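Local coordinates for protein dihydropteroate synthase (Mycobacterium smegmatis, PDB 6OMZ) that probably condenses para-aminobenzoate with 6-hydroxymethyl-7,8-dihydropterin diphosphate to make 7,8-dihydropteroate, a folate precursor, and here holds a pterin monophosphate, at residues A252-S257 against Q274-A279; Q23-V28 against A59-V64; M146-V151 against G197-A202; D102-D107 against G126-G131. The protein carries 1 engineered substitution. All coordinates share one frame; numbering follows the deposited sequence.

Contact 1 (A252-S257 against Q274-A279)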
loop_
_atom_site.group_PDB
_atom_site.type_symbol
_atom_site.label_atom_id
_atom_site.label_comp_id
_atom_site.label_asym_id
_atom_site.label_seq_id
_atom_site.Cartn_x
_atom_site.Cartn_y
_atom_site.Cartn_z
ATOM N N ALA A 252 -8.026 13.781 6.916
ATOM C CA ALA A 252 -7.443 14.025 5.599
ATOM C C ALA A 252 -7.296 12.733 4.801
ATOM O O ALA A 252 -7.583 12.700 3.596
ATOM C CB ALA A 252 -6.086 14.720 5.766
ATOM N N THR A 253 -6.857 11.655 5.461
ATOM C CA THR A 253 -6.692 10.371 4.778
ATOM C C THR A 253 -8.020 9.860 4.232
ATOM O O THR A 253 -8.091 9.381 3.095
ATOM C CB THR A 253 -6.074 9.352 5.742
ATOM O OG1 THR A 253 -4.749 9.778 6.109
ATOM C CG2 THR A 253 -6.006 7.966 5.106
ATOM N N ALA A 254 -9.086 9.969 5.027
ATOM C CA ALA A 254 -10.391 9.476 4.600
ATOM C C ALA A 254 -10.940 10.283 3.429
ATOM O O ALA A 254 -11.604 9.728 2.544
ATOM C CB ALA A 254 -11.364 9.509 5.781
ATOM N N VAL A 255 -10.708 11.599 3.426
ATOM C CA VAL A 255 -11.118 12.422 2.290
ATOM C C VAL A 255 -10.380 11.994 1.024
ATOM O O VAL A 255 -10.970 11.922 -0.061
ATOM C CB VAL A 255 -10.910 13.917 2.604
ATOM C CG1 VAL A 255 -11.213 14.768 1.370
ATOM C CG2 VAL A 255 -11.802 14.329 3.772
ATOM N N ILE A 256 -9.084 11.685 1.138
ATOM C CA ILE A 256 -8.353 11.184 -0.021
ATOM C C ILE A 256 -8.967 9.878 -0.525
ATOM O O ILE A 256 -9.079 9.665 -1.736
ATOM C CB ILE A 256 -6.860 11.036 0.323
ATOM C CG1 ILE A 256 -6.227 12.437 0.344
ATOM C CG2 ILE A 256 -6.147 10.104 -0.671
ATOM C CD1 ILE A 256 -4.769 12.469 0.749
ATOM N N SER A 257 -9.398 8.996 0.385
ATOM C CA SER A 257 -10.066 7.775 -0.075
ATOM C C SER A 257 -11.278 8.103 -0.942
ATOM O O SER A 257 -11.485 7.485 -1.994
ATOM C CB SER A 257 -10.486 6.904 1.108
ATOM O OG SER A 257 -9.364 6.337 1.767
ATOM N N GLN A 274 -12.023 2.039 9.494
ATOM C CA GLN A 274 -13.331 2.581 9.844
ATOM C C GLN A 274 -13.535 3.980 9.272
ATOM O O GLN A 274 -14.612 4.296 8.753
ATOM C CB GLN A 274 -13.501 2.596 11.359
ATOM C CG GLN A 274 -14.855 3.174 11.773
ATOM C CD GLN A 274 -15.070 3.152 13.276
ATOM O OE1 GLN A 274 -14.848 4.149 13.966
ATOM N NE2 GLN A 274 -15.507 2.015 13.786
ATOM N N ALA A 275 -12.512 4.829 9.339
ATOM C CA ALA A 275 -12.686 6.197 8.856
ATOM C C ALA A 275 -12.874 6.238 7.344
ATOM O O ALA A 275 -13.730 6.977 6.841
ATOM C CB ALA A 275 -11.502 7.061 9.289
ATOM N N SER A 276 -12.097 5.450 6.594
ATOM C CA SER A 276 -12.274 5.454 5.146
ATOM C C SER A 276 -13.571 4.767 4.736
ATOM O O SER A 276 -14.201 5.182 3.758
ATOM C CB SER A 276 -11.076 4.798 4.459
ATOM O OG SER A 276 -10.018 5.736 4.280
ATOM N N VAL A 277 -13.987 3.726 5.465
ATOM C CA VAL A 277 -15.264 3.085 5.160
ATOM C C VAL A 277 -16.420 4.041 5.453
ATOM O O VAL A 277 -17.358 4.154 4.657
ATOM C CB VAL A 277 -15.399 1.753 5.922
ATOM C CG1 VAL A 277 -16.820 1.190 5.784
ATOM C CG2 VAL A 277 -14.401 0.741 5.384
ATOM N N ASP A 278 -16.348 4.773 6.572
ATOM C CA ASP A 278 -17.334 5.822 6.849
ATOM C C ASP A 278 -17.421 6.798 5.679
ATOM O O ASP A 278 -18.510 7.188 5.242
ATOM C CB ASP A 278 -16.955 6.612 8.112
ATOM C CG ASP A 278 -17.134 5.848 9.412
ATOM O OD1 ASP A 278 -17.599 4.682 9.431
ATOM O OD2 ASP A 278 -16.804 6.466 10.457
ATOM N N ALA A 279 -16.264 7.253 5.202
ATOM C CA ALA A 279 -16.226 8.256 4.145
ATOM C C ALA A 279 -16.806 7.714 2.846
ATOM O O ALA A 279 -17.543 8.417 2.141
ATOM C CB ALA A 279 -14.786 8.723 3.945
#
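The flat groups that Ala254, Ala275 and Ala279 bring together are peptide carbonyls; no ring enters the contact. Ala254 CB rests on Ala275 O at 3.6 Å. In return, Ala279 CB comes to within 3.6 Å of Ala254 O. This is packing between the last two helices of a TIM barrel, 250-262 and 273-287. Their short segments cross at -45°, and the axes approach to 8.3 Å. Alanines allow such close spacing. Ala254 points its CB at the other helix and sits between Ala275 and Ala279, with Ala254 CB 4.0 Å from Ala279 CB. The closest CA pair is Ala254 and Ser276.

Beside this alanine patch the contact turns polar. Thr253 lies at its margin, and its hydroxyl hydrogen-bonds to Arg249 O and Arg228 N. Strand 267-270 links the two helices in sequence and also packs under the seam: Ser257 touches Val268 and Val270, and Ser276 touches Val270. Both serines are buried, and their hydroxyls share one hydrogen bond. A chi1 of -69° in Ser257 and -84° in Ser276 turns each OG from its helix into the seam. The hydroxyls meet there tip to tip, with Ser257 OG 2.7 Å from Ser276 OG.

Contact 2 (Q23-V28 against A59-V64). With EDO (1,2-ethanediol), chain L.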
loop_
_atom_site.group_PDB
_atom_site.type_symbol
_atom_site.label_atom_id
_atom_site.label_comp_id
_atom_site.label_asym_id
_atom_site.label_seq_id
_atom_site.Cartn_x
_atom_site.Cartn_y
_atom_site.Cartn_z
ATOM N N GLN A 23 -11.650 -1.104 -3.487
ATOM C CA GLN A 23 -11.212 -2.049 -2.468
ATOM C C GLN A 23 -10.501 -1.306 -1.346
ATOM O O GLN A 23 -9.532 -0.579 -1.587
ATOM C CB GLN A 23 -10.273 -3.093 -3.081
ATOM C CG GLN A 23 -10.862 -3.809 -4.281
ATOM C CD GLN A 23 -12.031 -4.686 -3.900
ATOM O OE1 GLN A 23 -13.188 -4.350 -4.158
ATOM N NE2 GLN A 23 -11.736 -5.812 -3.263
ATOM N N VAL A 24 -10.960 -1.494 -0.114
ATOM C CA VAL A 24 -10.272 -0.916 1.035
ATOM C C VAL A 24 -9.271 -1.938 1.568
ATOM O O VAL A 24 -9.651 -3.028 2.000
ATOM C CB VAL A 24 -11.265 -0.472 2.118
ATOM C CG1 VAL A 24 -10.522 -0.028 3.381
ATOM C CG2 VAL A 24 -12.091 0.693 1.585
ATOM N N MET A 25 -7.989 -1.583 1.521
ATOM C CA MET A 25 -6.908 -2.440 1.986
ATOM C C MET A 25 -6.451 -1.936 3.354
ATOM O O MET A 25 -5.844 -0.865 3.451
ATOM C CB MET A 25 -5.767 -2.434 0.970
ATOM C CG MET A 25 -4.516 -3.182 1.405
ATOM S SD MET A 25 -3.150 -2.906 0.256
ATOM C CE MET A 25 -3.637 -3.949 -1.123
ATOM N N GLY A 26 -6.740 -2.704 4.405
ATOM C CA GLY A 26 -6.300 -2.349 5.755
ATOM C C GLY A 26 -4.933 -2.937 6.098
ATOM O O GLY A 26 -4.642 -4.092 5.792
ATOM N N VAL A 27 -4.112 -2.132 6.769
ATOM C CA VAL A 27 -2.705 -2.459 7.017
ATOM C C VAL A 27 -2.561 -3.144 8.371
ATOM O O VAL A 27 -3.025 -2.625 9.391
ATOM C CB VAL A 27 -1.835 -1.191 6.972
ATOM C CG1 VAL A 27 -0.384 -1.509 7.390
ATOM C CG2 VAL A 27 -1.842 -0.588 5.595
ATOM N N VAL A 28 -1.882 -4.290 8.386
ATOM C CA VAL A 28 -1.441 -4.946 9.615
ATOM C C VAL A 28 0.064 -5.152 9.482
ATOM O O VAL A 28 0.510 -5.991 8.690
ATOM C CB VAL A 28 -2.158 -6.281 9.863
ATOM C CG1 VAL A 28 -1.581 -6.992 11.096
ATOM C CG2 VAL A 28 -3.667 -6.064 10.029
ATOM N N ALA A 59 -12.840 -3.794 5.674
ATOM C CA ALA A 59 -11.740 -3.965 4.730
ATOM C C ALA A 59 -11.998 -5.162 3.818
ATOM O O ALA A 59 -12.474 -6.212 4.260
ATOM C CB ALA A 59 -10.413 -4.143 5.475
ATOM N N GLN A 60 -11.708 -4.987 2.530
ATOM C CA GLN A 60 -11.736 -6.091 1.571
ATOM C C GLN A 60 -10.434 -6.884 1.555
ATOM O O GLN A 60 -10.440 -8.085 1.260
ATOM C CB GLN A 60 -11.992 -5.560 0.153
ATOM C CG GLN A 60 -13.433 -5.202 -0.154
ATOM C CD GLN A 60 -13.920 -3.999 0.603
ATOM O OE1 GLN A 60 -13.318 -2.926 0.546
ATOM N NE2 GLN A 60 -15.026 -4.165 1.323
ATOM N N ILE A 61 -9.314 -6.233 1.831
ATOM C CA ILE A 61 -7.998 -6.851 1.751
ATOM C C ILE A 61 -7.233 -6.467 3.005
ATOM O O ILE A 61 -7.304 -5.316 3.444
ATOM C CB ILE A 61 -7.226 -6.386 0.497
ATOM C CG1 ILE A 61 -7.995 -6.742 -0.779
ATOM C CG2 ILE A 61 -5.798 -6.983 0.481
ATOM C CD1 ILE A 61 -7.464 -6.064 -2.029
ATOM N N ILE A 62 -6.513 -7.421 3.588
ATOM C CA ILE A 62 -5.602 -7.126 4.696
ATOM C C ILE A 62 -4.179 -7.220 4.162
ATOM O O ILE A 62 -3.771 -8.272 3.663
ATOM C CB ILE A 62 -5.802 -8.072 5.887
ATOM C CG1 ILE A 62 -7.227 -7.934 6.457
ATOM C CG2 ILE A 62 -4.764 -7.763 6.952
ATOM C CD1 ILE A 62 -7.593 -6.506 6.890
ATOM N N ASP A 63 -3.436 -6.115 4.259
ATOM C CA ASP A 63 -2.053 -6.030 3.800
ATOM C C ASP A 63 -1.142 -6.289 5.001
ATOM O O ASP A 63 -1.029 -5.441 5.890
ATOM C CB ASP A 63 -1.792 -4.653 3.181
ATOM C CG ASP A 63 -0.391 -4.521 2.580
ATOM O OD1 ASP A 63 0.028 -5.409 1.808
ATOM O OD2 ASP A 63 0.282 -3.511 2.860
ATOM N N VAL A 64 -0.495 -7.457 5.032
ATOM C CA VAL A 64 0.334 -7.865 6.164
ATOM C C VAL A 64 1.795 -7.569 5.838
ATOM O O VAL A 64 2.278 -7.928 4.756
ATOM C CB VAL A 64 0.116 -9.352 6.495
ATOM C CG1 VAL A 64 1.063 -9.816 7.614
ATOM C CG2 VAL A 64 -1.361 -9.594 6.897
HETATM C C1 EDO L . -11.678 -9.809 3.776
HETATM O O1 EDO L . -10.919 -10.306 2.668
HETATM C C2 EDO L . -13.155 -9.858 3.405
HETATM O O2 EDO L . -13.442 -11.165 2.900
#
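Met25, Gly26, Val27 and Val28 pair in parallel with Ile61, Ile62, Asp63 and Val64. These are the first two strands of the TIM barrel.

Main-chain hydrogen bonds hold the pair. Gly26 uses both of its polar atoms: Gly26 N donates to Ile61 O (2.8 Å), and Gly26 O accepts from Asp63 N (2.8 Å). Val28 N then donates to Asp63 O. At the start of the pair Val24 O takes two donors, Gln60 N and Ile61 N. The Gln60 side chain adds a bond of its own. Its chain bends at chi2 (69°), which brings Gln60 OE1 to Val24 N at 2.8 Å. The bond is nearly straight (171°), and Val24 N lies in the plane of the Gln60 side-chain carbonyl. A 1,2-ethanediol, probably from the crystallisation liquor, donates to Gln60 O.

Apolar contacts differ on the two faces. On the face of Met25 and Asp63, the Met25 chain runs across the base of the aspartate, with Met25 CG 3.6 Å from Asp63 CB. Met25 CE also reaches Ile61 CG2. On the face of Ile62 and Val28, methyls meet: Val28 CG2 is 3.7 Å from Ile62 CG2.

The carboxylate of Asp63 is held from outside the pair. It forms a salt bridge with Arg269 and a hydrogen bond with Ser100.

Strand 267-270 flanks residues 23-28 with backbone bonds to Met25 and Val27. Val28 and Ile62 pack on helix 44-56, and Val24 and Ala59 on helix 273-287.

Contact 3 (M146-V151 against G197-A202). With PMM (pterin-6-yl-methyl-monophosphate), chain D; EDO (1,2-ethanediol), chain K; DMS (dimethyl sulfoxide), chain C.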
loop_
_atom_site.group_PDB
_atom_site.type_symbol
_atom_site.label_atom_id
_atom_site.label_comp_id
_atom_site.label_asym_id
_atom_site.label_seq_id
_atom_site.Cartn_x
_atom_site.Cartn_y
_atom_site.Cartn_z
ATOM N N MET A 146 4.638 -0.690 -6.804
ATOM C CA MET A 146 4.667 0.685 -6.324
ATOM C C MET A 146 5.847 1.442 -6.918
ATOM O O MET A 146 6.923 0.881 -7.136
ATOM C CB MET A 146 4.759 0.733 -4.797
ATOM C CG MET A 146 4.247 2.044 -4.215
ATOM S SD MET A 146 4.786 2.315 -2.504
ATOM C CE MET A 146 6.499 2.785 -2.798
ATOM N N HIS A 147 5.644 2.733 -7.162
ATOM C CA HIS A 147 6.698 3.573 -7.725
ATOM C C HIS A 147 7.600 4.114 -6.623
ATOM O O HIS A 147 7.143 4.840 -5.736
ATOM C CB HIS A 147 6.137 4.751 -8.513
ATOM C CG HIS A 147 7.210 5.577 -9.141
ATOM N ND1 HIS A 147 7.886 6.563 -8.457
ATOM C CD2 HIS A 147 7.773 5.515 -10.373
ATOM C CE1 HIS A 147 8.804 7.091 -9.247
ATOM N NE2 HIS A 147 8.756 6.475 -10.417
ATOM N N TRP A 148 8.893 3.830 -6.723
ATOM C CA TRP A 148 9.849 4.405 -5.781
ATOM C C TRP A 148 11.185 4.474 -6.504
ATOM O O TRP A 148 11.826 3.439 -6.702
ATOM C CB TRP A 148 9.943 3.555 -4.518
ATOM C CG TRP A 148 10.891 4.068 -3.473
ATOM C CD1 TRP A 148 11.614 5.234 -3.504
ATOM C CD2 TRP A 148 11.206 3.435 -2.234
ATOM N NE1 TRP A 148 12.359 5.356 -2.358
ATOM C CE2 TRP A 148 12.134 4.263 -1.563
ATOM C CE3 TRP A 148 10.793 2.243 -1.620
ATOM C CZ2 TRP A 148 12.653 3.942 -0.301
ATOM C CZ3 TRP A 148 11.321 1.916 -0.371
ATOM C CH2 TRP A 148 12.238 2.766 0.274
ATOM N N ARG A 149 11.602 5.670 -6.913
ATOM C CA ARG A 149 12.860 5.809 -7.639
ATOM C C ARG A 149 13.962 5.950 -6.602
ATOM O O ARG A 149 14.016 6.942 -5.868
ATOM C CB ARG A 149 12.844 6.996 -8.599
ATOM C CG ARG A 149 14.079 6.987 -9.519
ATOM C CD ARG A 149 14.229 8.278 -10.319
ATOM N NE ARG A 149 13.146 8.471 -11.279
ATOM C CZ ARG A 149 12.934 9.612 -11.928
ATOM N NH1 ARG A 149 13.735 10.650 -11.716
ATOM N NH2 ARG A 149 11.929 9.720 -12.784
ATOM N N SER A 150 14.837 4.947 -6.538
ATOM C CA SER A 150 15.778 4.796 -5.451
ATOM C C SER A 150 17.104 4.291 -6.032
ATOM O O SER A 150 17.491 3.138 -5.857
ATOM C CB SER A 150 15.224 3.847 -4.386
ATOM O OG SER A 150 15.998 3.895 -3.203
ATOM N N VAL A 151 17.812 5.177 -6.736
ATOM C CA VAL A 151 19.046 4.765 -7.405
ATOM C C VAL A 151 20.203 4.596 -6.418
ATOM O O VAL A 151 21.084 3.754 -6.630
ATOM C CB VAL A 151 19.410 5.765 -8.515
ATOM N N GLY A 197 4.922 9.992 -1.376
ATOM C CA GLY A 197 5.875 10.235 -0.315
ATOM C C GLY A 197 7.200 9.501 -0.432
ATOM O O GLY A 197 8.151 9.861 0.265
ATOM N N PHE A 198 7.296 8.487 -1.284
ATOM C CA PHE A 198 8.533 7.720 -1.433
ATOM C C PHE A 198 9.458 8.470 -2.387
ATOM O O PHE A 198 9.281 8.419 -3.606
ATOM C CB PHE A 198 8.232 6.318 -1.940
ATOM C CG PHE A 198 7.693 5.384 -0.889
ATOM C CD1 PHE A 198 6.339 5.357 -0.595
ATOM C CD2 PHE A 198 8.543 4.509 -0.219
ATOM C CE1 PHE A 198 5.837 4.485 0.348
ATOM C CE2 PHE A 198 8.050 3.619 0.731
ATOM C CZ PHE A 198 6.691 3.613 1.023
ATOM N N ALA A 199 10.449 9.171 -1.825
ATOM C CA ALA A 199 11.351 10.043 -2.591
ATOM C C ALA A 199 10.550 11.047 -3.412
ATOM O O ALA A 199 10.861 11.334 -4.565
ATOM C CB ALA A 199 12.310 9.243 -3.481
ATOM N N LYS A 200 9.505 11.588 -2.795
ATOM C CA LYS A 200 8.622 12.559 -3.423
ATOM C C LYS A 200 8.275 13.627 -2.395
ATOM O O LYS A 200 8.126 13.318 -1.209
ATOM C CB LYS A 200 7.336 11.885 -3.946
ATOM C CG LYS A 200 7.580 10.852 -5.078
ATOM C CD LYS A 200 6.243 10.215 -5.525
ATOM C CE LYS A 200 6.458 9.094 -6.563
ATOM N NZ LYS A 200 6.995 7.861 -5.858
ATOM N N THR A 201 8.161 14.879 -2.844
ATOM C CA THR A 201 7.730 15.963 -1.966
ATOM C C THR A 201 6.209 15.998 -1.847
ATOM O O THR A 201 5.478 15.335 -2.588
ATOM C CB THR A 201 8.193 17.325 -2.490
ATOM O OG1 THR A 201 7.444 17.622 -3.681
ATOM C CG2 THR A 201 9.690 17.327 -2.794
ATOM N N ALA A 202 5.729 16.828 -0.917
ATOM C CA ALA A 202 4.291 17.051 -0.807
ATOM C C ALA A 202 3.706 17.545 -2.125
ATOM O O ALA A 202 2.641 17.086 -2.552
ATOM C CB ALA A 202 4.002 18.056 0.307
HETATM N N5 PMM D . 3.244 2.700 2.003
HETATM C C6 PMM D . 3.925 2.004 2.933
HETATM C C7 PMM D . 4.056 0.630 2.831
HETATM N N8 PMM D . 3.567 -0.105 1.825
HETATM N N1 PMM D . 2.470 -0.158 -0.159
HETATM C C2 PMM D . 1.847 0.469 -1.154
HETATM N N2 PMM D . 1.440 -0.226 -2.220
HETATM N N3 PMM D . 1.620 1.816 -1.162
HETATM C C4 PMM D . 2.009 2.689 -0.168
HETATM O O4 PMM D . 1.745 3.885 -0.239
HETATM C C4A PMM D . 2.726 2.043 0.952
HETATM C C8A PMM D . 2.917 0.608 0.895
HETATM C C9 PMM D . 4.619 2.797 4.001
HETATM O O10 PMM D . 3.634 3.388 4.889
HETATM P PA PMM D . 3.057 2.768 6.283
HETATM O O1P PMM D . 2.040 3.746 6.747
HETATM O O2P PMM D . 2.439 1.397 6.002
HETATM O O3P PMM D . 4.217 2.610 7.257
HETATM C C1 EDO K . 9.153 0.810 -9.578
HETATM O O1 EDO K . 9.385 1.301 -8.249
HETATM C C2 EDO K . 9.277 1.960 -10.569
HETATM O O2 EDO K . 10.543 2.607 -10.393
HETATM S S DMS C . 13.982 0.204 -3.091
HETATM O O DMS C . 14.416 1.444 -2.379
HETATM C C1 DMS C . 14.780 0.151 -4.718
HETATM C C2 DMS C . 14.821 -1.209 -2.325
HETATM O O HOH W 1 10.245 8.191 -6.336
#
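Met146 starts with CG anti to its backbone N (chi1 -157°) and bends at chi3 (76°), which lays its methyl on the Phe198 ring. Lys200 is extended until its last torsion turns NZ back toward His147.

Met146 CE sits over the centre of the Phe198 ring, 3.4 Å from the ring centroid, a CH-pi contact. Met146 SD lies over the same face and makes it a Met-aromatic pair. The Phe198 ring turns its edge to the face of Trp148, with planes at 57° and Phe198 CD2 3.5 Å from Trp148 CE3. The oxygen of a dimethyl sulfoxide, probably from the crystallisation liquor, lies over the opposite face of Trp148.

The pterin monophosphate lies beside both Met146 and Phe198. Its N5 meets the edge of Phe198, 3.6 Å from Phe198 CE1, and Met146 SD approaches its N3 at 3.5 Å. Both residues line the ligand pocket.

Lys200 NZ donates to His147 ND1 (3.0 Å) near the imidazole plane. It also bonds to Phe198 O, to Gly195 O and weakly to His147 O. Several acceptors thus surround this buried amine. Glu172 holds His147 NE2. Water 1 links Arg149 N to Phe198 O.

The two loops follow the adjacent strands 143-146 and 190-193. Helix 165-182 packs on His147 and Lys200, while helix 202-210 touches Lys200 through Asn205 and Leu208.

Contact 4 (D102-D107 against G126-G131). With PMM (pterin-6-yl-methyl-monophosphate), chain D; EDO (1,2-ethanediol), chain G.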
loop_
_atom_site.group_PDB
_atom_site.type_symbol
_atom_site.label_atom_id
_atom_site.label_comp_id
_atom_site.label_asym_id
_atom_site.label_seq_id
_atom_site.Cartn_x
_atom_site.Cartn_y
_atom_site.Cartn_z
ATOM N N ASP A 102 3.128 -7.420 2.085
ATOM C CA ASP A 102 3.892 -6.200 1.816
ATOM C C ASP A 102 5.363 -6.555 2.014
ATOM O O ASP A 102 5.881 -6.540 3.132
ATOM C CB ASP A 102 3.432 -5.080 2.749
ATOM C CG ASP A 102 4.103 -3.740 2.469
ATOM O OD1 ASP A 102 5.166 -3.681 1.805
ATOM O OD2 ASP A 102 3.544 -2.721 2.926
ATOM N N THR A 103 6.040 -6.918 0.922
ATOM C CA THR A 103 7.460 -7.251 0.998
ATOM C C THR A 103 8.118 -6.921 -0.335
ATOM O O THR A 103 7.477 -6.959 -1.395
ATOM C CB THR A 103 7.699 -8.740 1.366
ATOM O OG1 THR A 103 9.097 -8.972 1.634
ATOM C CG2 THR A 103 7.287 -9.657 0.214
ATOM N N MET A 104 9.407 -6.561 -0.261
ATOM C CA MET A 104 10.280 -6.402 -1.415
ATOM C C MET A 104 11.109 -7.643 -1.702
ATOM O O MET A 104 11.889 -7.639 -2.661
ATOM C CB MET A 104 11.279 -5.251 -1.215
ATOM C CG MET A 104 10.742 -3.926 -0.763
ATOM S SD MET A 104 12.142 -2.784 -0.552
ATOM C CE MET A 104 12.981 -3.469 0.871
ATOM N N HIS A 105 11.013 -8.674 -0.871
ATOM C CA HIS A 105 11.950 -9.789 -0.907
ATOM C C HIS A 105 11.247 -11.028 -1.440
ATOM O O HIS A 105 10.211 -11.434 -0.904
ATOM C CB HIS A 105 12.525 -10.021 0.488
ATOM C CG HIS A 105 13.180 -8.802 1.058
ATOM N ND1 HIS A 105 12.822 -8.258 2.274
ATOM C CD2 HIS A 105 14.155 -8.003 0.563
ATOM C CE1 HIS A 105 13.563 -7.188 2.512
ATOM N NE2 HIS A 105 14.378 -7.010 1.488
ATOM N N ALA A 106 11.810 -11.610 -2.504
ATOM C CA ALA A 106 11.132 -12.683 -3.223
ATOM C C ALA A 106 10.927 -13.910 -2.340
ATOM O O ALA A 106 9.875 -14.562 -2.401
ATOM C CB ALA A 106 11.923 -13.045 -4.479
ATOM N N ASP A 107 11.921 -14.246 -1.516
ATOM C CA ASP A 107 11.792 -15.426 -0.670
ATOM C C ASP A 107 10.706 -15.217 0.376
ATOM O O ASP A 107 9.968 -16.155 0.717
ATOM C CB ASP A 107 13.136 -15.757 -0.002
ATOM C CG ASP A 107 14.167 -16.321 -0.969
ATOM O OD1 ASP A 107 13.842 -16.583 -2.150
ATOM O OD2 ASP A 107 15.324 -16.509 -0.529
ATOM N N GLY A 126 9.356 -4.474 -7.975
ATOM C CA GLY A 126 10.175 -5.493 -8.597
ATOM C C GLY A 126 11.640 -5.154 -8.744
ATOM O O GLY A 126 12.403 -5.991 -9.250
ATOM N N ARG A 127 12.072 -3.962 -8.326
ATOM C CA ARG A 127 13.466 -3.575 -8.519
ATOM C C ARG A 127 14.386 -4.042 -7.397
ATOM O O ARG A 127 15.603 -4.145 -7.611
ATOM C CB ARG A 127 13.562 -2.054 -8.682
ATOM C CG ARG A 127 12.763 -1.548 -9.876
ATOM C CD ARG A 127 13.071 -0.104 -10.200
ATOM N NE ARG A 127 14.475 0.111 -10.551
ATOM C CZ ARG A 127 14.970 -0.024 -11.780
ATOM N NH1 ARG A 127 14.178 -0.383 -12.783
ATOM N NH2 ARG A 127 16.258 0.200 -12.011
ATOM N N ALA A 128 13.835 -4.360 -6.219
ATOM C CA ALA A 128 14.688 -4.722 -5.089
ATOM C C ALA A 128 15.226 -6.135 -5.241
ATOM O O ALA A 128 16.369 -6.412 -4.867
ATOM C CB ALA A 128 13.919 -4.592 -3.769
ATOM N N ASP A 129 14.428 -7.035 -5.801
ATOM C CA ASP A 129 14.786 -8.450 -5.877
ATOM C C ASP A 129 14.582 -8.964 -7.296
ATOM O O ASP A 129 13.420 -9.087 -7.737
ATOM C CB ASP A 129 13.948 -9.244 -4.875
ATOM C CG ASP A 129 14.506 -10.623 -4.614
ATOM O OD1 ASP A 129 14.994 -11.247 -5.580
ATOM O OD2 ASP A 129 14.474 -11.066 -3.441
ATOM N N PRO A 130 15.650 -9.292 -8.035
ATOM C CA PRO A 130 15.472 -9.786 -9.411
ATOM C C PRO A 130 14.699 -11.093 -9.491
ATOM O O PRO A 130 14.273 -11.480 -10.591
ATOM C CB PRO A 130 16.914 -9.952 -9.921
ATOM C CG PRO A 130 17.722 -10.158 -8.692
ATOM C CD PRO A 130 17.070 -9.300 -7.631
ATOM N N GLY A 131 14.504 -11.781 -8.369
ATOM C CA GLY A 131 13.706 -12.988 -8.336
ATOM C C GLY A 131 12.219 -12.781 -8.134
ATOM O O GLY A 131 11.460 -13.754 -8.223
HETATM N N5 PMM D . 3.244 2.700 2.003
HETATM C C6 PMM D . 3.925 2.004 2.933
HETATM C C7 PMM D . 4.056 0.630 2.831
HETATM N N8 PMM D . 3.567 -0.105 1.825
HETATM N N1 PMM D . 2.470 -0.158 -0.159
HETATM C C2 PMM D . 1.847 0.469 -1.154
HETATM N N2 PMM D . 1.440 -0.226 -2.220
HETATM N N3 PMM D . 1.620 1.816 -1.162
HETATM C C4 PMM D . 2.009 2.689 -0.168
HETATM O O4 PMM D . 1.745 3.885 -0.239
HETATM C C4A PMM D . 2.726 2.043 0.952
HETATM C C8A PMM D . 2.917 0.608 0.895
HETATM C C9 PMM D . 4.619 2.797 4.001
HETATM O O10 PMM D . 3.634 3.388 4.889
HETATM P PA PMM D . 3.057 2.768 6.283
HETATM O O1P PMM D . 2.040 3.746 6.747
HETATM O O2P PMM D . 2.439 1.397 6.002
HETATM O O3P PMM D . 4.217 2.610 7.257
HETATM C C1 EDO G . 9.769 -6.463 -12.950
HETATM O O1 EDO G . 10.712 -6.997 -12.027
HETATM C C2 EDO G . 9.135 -5.197 -12.382
HETATM O O2 EDO G . 10.157 -4.217 -12.104
HETATM O O HOH W 2 11.300 -6.914 -5.435
HETATM O O HOH W 3 14.659 -13.340 -2.178
#
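Asp129 reaches across to the helix that begins at Ala106. The one direct hydrogen bond between the two segments is Ala106 N to Asp129 OD2, 2.9 Å long and almost straight (169°). The N-H meets the oxygen from above the carboxylate plane, 58° out of it. Asp129 has CG anti to its backbone N (chi1 -164°), and this carries the carboxylate over to Ala106. Its other oxygen stays with its own loop: Asp129 OD1 accepts from Gly131 N at 2.9 Å, a capping bond. The two oxygens therefore serve the starts of two helices, 106-114 and 132-139. Those helix ends would probably stabilise the negative charge.

Water extends the polar network. Water 3 donates to Asp129 OD2 (2.6 Å) and accepts from Asp107 N. Water 2 donates to Met104 O and accepts a weak bond from Asp129 N.

Close packing fills in around these bonds. Met104 CB meets Ala128 CB at 3.7 Å. Ala106 CB lies against the carboxylate, 3.4 Å from Asp129 OD2, and also touches Gly131.

Within 102-107, His105 N donates to Thr103 OG1, 3.2 Å away, an ST turn just before the helix. Glu81 holds both the Thr103 hydroxyl and His105 ND1. Asp102 plays no part in the packing but belongs to the pterin pocket, with Asp102 OD2 2.8 Å from N8 of the ligand. It also forms a salt bridge with Arg269.

The arrangement is that of neighbouring beta-alpha loops at the active-site rim of a TIM barrel, here joined by one capping aspartate.

In the fold
From the N terminus, contact 2 closes first: strand 23-29 returns through helix 44-56 to strand 61-65. Contact 4 follows, joining the loop after strand 98-102 to the one after strand 119-122. Contact 3 does the same for strands 143-146 and 190-193. Contact 1 comes last and packs helix 250-262 on helix 273-287. The four lie in series; none nests in or crosses another. Contacts 2 and 4 touch, probably through a hydrogen bond from Asp102 N to Val64 O. Contacts 3 and 4 both touch the pterin ligand. Contact 1 lies across the chain's centre from contact 4, their centres about 30 Å apart.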